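Local coordinates for SspB protein (Streptomyces clavuligerus, PDB 6JUF), which is a probable metal-dependent DNase of a phosphorothioation-sensing system that defends bacteria against phages, at residues L314-Q317 with Y318-R322. Residues are numbered along the deposited sequence; the frame is centred on the assembly and turned at random.
Sequences LDEQ and YDNVR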
loop_
_atom_site.group_PDB
_atom_site.type_symbol
_atom_site.label_atom_id
_atom_site.label_comp_id
_atom_site.label_asym_id
_atom_site.label_seq_id
_atom_site.Cartn_x
_atom_site.Cartn_y
_atom_site.Cartn_z
ATOM N N LEU B 314 -16.257 -16.211 -4.612
ATOM C CA LEU B 314 -15.154 -15.462 -4.011
ATOM C C LEU B 314 -13.932 -16.371 -3.743
ATOM O O LEU B 314 -12.845 -15.997 -4.027
ATOM C CB LEU B 314 -15.589 -14.801 -2.693
ATOM C CG LEU B 314 -14.532 -13.955 -1.979
ATOM C CD1 LEU B 314 -13.962 -12.868 -2.899
ATOM C CD2 LEU B 314 -15.116 -13.292 -0.728
ATOM N N ASP B 315 -14.134 -17.575 -3.237
ATOM C CA ASP B 315 -13.016 -18.448 -2.996
ATOM C C ASP B 315 -12.358 -18.820 -4.311
ATOM O O ASP B 315 -11.117 -18.974 -4.345
ATOM C CB ASP B 315 -13.469 -19.679 -2.234
ATOM C CG ASP B 315 -12.331 -20.334 -1.442
ATOM O OD1 ASP B 315 -11.413 -19.581 -1.032
ATOM O OD2 ASP B 315 -12.389 -21.537 -1.182
ATOM N N GLU B 316 -13.126 -18.966 -5.382
ATOM C CA GLU B 316 -12.522 -19.267 -6.679
ATOM C C GLU B 316 -11.565 -18.174 -7.111
ATOM O O GLU B 316 -10.508 -18.435 -7.706
ATOM C CB GLU B 316 -13.596 -19.418 -7.704
ATOM C CG GLU B 316 -14.324 -20.727 -7.509
ATOM C CD GLU B 316 -15.624 -20.748 -8.234
ATOM O OE1 GLU B 316 -15.711 -20.006 -9.220
ATOM O OE2 GLU B 316 -16.513 -21.562 -7.861
ATOM N N GLN B 317 -11.931 -16.930 -6.836
ATOM C CA GLN B 317 -11.111 -15.814 -7.172
ATOM C C GLN B 317 -9.747 -15.880 -6.500
ATOM O O GLN B 317 -8.780 -15.317 -6.992
ATOM C CB GLN B 317 -11.845 -14.537 -6.728
ATOM C CG GLN B 317 -11.071 -13.214 -6.941
ATOM C CD GLN B 317 -10.693 -12.899 -8.392
ATOM O OE1 GLN B 317 -11.255 -13.422 -9.329
ATOM N NE2 GLN B 317 -9.737 -11.938 -8.563
ATOM N N TYR B 318 -9.679 -16.585 -5.381
ATOM C CA TYR B 318 -8.413 -16.745 -4.649
ATOM C C TYR B 318 -7.886 -18.172 -4.626
ATOM O O TYR B 318 -7.154 -18.564 -3.692
ATOM C CB TYR B 318 -8.568 -16.193 -3.211
ATOM C CG TYR B 318 -8.713 -14.706 -3.226
ATOM C CD1 TYR B 318 -7.595 -13.900 -3.250
ATOM C CD2 TYR B 318 -9.974 -14.104 -3.345
ATOM C CE1 TYR B 318 -7.703 -12.524 -3.278
ATOM C CE2 TYR B 318 -10.118 -12.739 -3.406
ATOM C CZ TYR B 318 -8.980 -11.952 -3.368
ATOM O OH TYR B 318 -9.060 -10.580 -3.440
ATOM N N ASP B 319 -8.214 -18.911 -5.673
ATOM C CA ASP B 319 -7.679 -20.269 -5.840
ATOM C C ASP B 319 -8.083 -21.250 -4.743
ATOM O O ASP B 319 -7.285 -22.148 -4.380
ATOM C CB ASP B 319 -6.168 -20.194 -6.034
ATOM C CG ASP B 319 -5.774 -20.148 -7.513
ATOM O OD1 ASP B 319 -6.642 -19.984 -8.414
ATOM O OD2 ASP B 319 -4.594 -20.300 -7.782
ATOM N N ASN B 320 -9.332 -21.108 -4.261
ATOM C CA ASN B 320 -9.950 -22.083 -3.373
ATOM C C ASN B 320 -9.117 -22.323 -2.133
ATOM O O ASN B 320 -8.665 -23.438 -1.829
ATOM C CB ASN B 320 -10.248 -23.352 -4.190
ATOM C CG ASN B 320 -11.191 -23.056 -5.342
ATOM O OD1 ASN B 320 -10.881 -23.361 -6.517
ATOM N ND2 ASN B 320 -12.319 -22.455 -5.042
ATOM N N VAL B 321 -8.948 -21.226 -1.384
ATOM C CA VAL B 321 -8.298 -21.294 -0.063
ATOM C C VAL B 321 -8.931 -22.359 0.843
ATOM O O VAL B 321 -8.178 -23.010 1.633
ATOM C CB VAL B 321 -8.399 -19.915 0.616
ATOM C CG1 VAL B 321 -7.746 -19.905 1.967
ATOM C CG2 VAL B 321 -7.755 -18.855 -0.277
ATOM N N ARG B 322 -10.250 -22.503 0.798
ATOM C CA ARG B 322 -10.970 -23.390 1.743
ATOM C C ARG B 322 -10.558 -24.873 1.566
ATOM O O ARG B 322 -10.774 -25.688 2.450
ATOM C CB ARG B 322 -12.499 -23.203 1.624
ATOM C CG ARG B 322 -13.028 -21.836 2.062
ATOM C CD ARG B 322 -14.514 -21.667 1.791
ATOM N NE ARG B 322 -14.836 -21.905 0.366
ATOM C CZ ARG B 322 -16.077 -21.959 -0.115
ATOM N NH1 ARG B 322 -17.111 -21.730 0.658
ATOM N NH2 ARG B 322 -16.219 -22.215 -1.384
HETATM O O HOH W 1 -8.691 -10.293 -6.317
#
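D315 grips R322 at two points through one oxygen. D315 OD2 accepts R322 N on its syn lone pair at 3.1 Å. D315 OD2 also takes R322 NE, 2.9 Å away, from above the carboxylate plane, in a salt bridge. The carboxylate and guanidinium planes stand 89° apart, so the pair is not a flat, two-pronged one. D315 places its CG anti to the backbone N (chi1 -156°), which turns the carboxylate toward V321 and R322. R322 bends at chi3 (-56°), bringing NE back over OD2, and its NH2 goes on to a salt bridge with D312. D315 OD1 is held by W93 NE1.

The backbone between them forms a Schellman motif that ends helix 306-317. N320 N bonds to D315 O at 2.8 Å and D319 N to E316 O at 3.1 Å, with D319 at positive phi. Y318 N reaches D315 O from the opposite face to N320 N.

L314 CD1 lies 3.9 Å from Y318 CE2. Q317 CG lies 3.7 Å from Y318 CE2, with the Q317 amide nearly perpendicular to the ring. One water joins Q317 NE2 and Y318 OH; R232 holds Q317 OE1, and S109 holds the hydroxyl. W93 meets the Y318 ring edge-to-face.

The D315 carboxylate adds side-chain bonds to the backbone Schellman cap. Its buried charge is probably partly offset by R322, shared with D312, and eased by the W93 N-H.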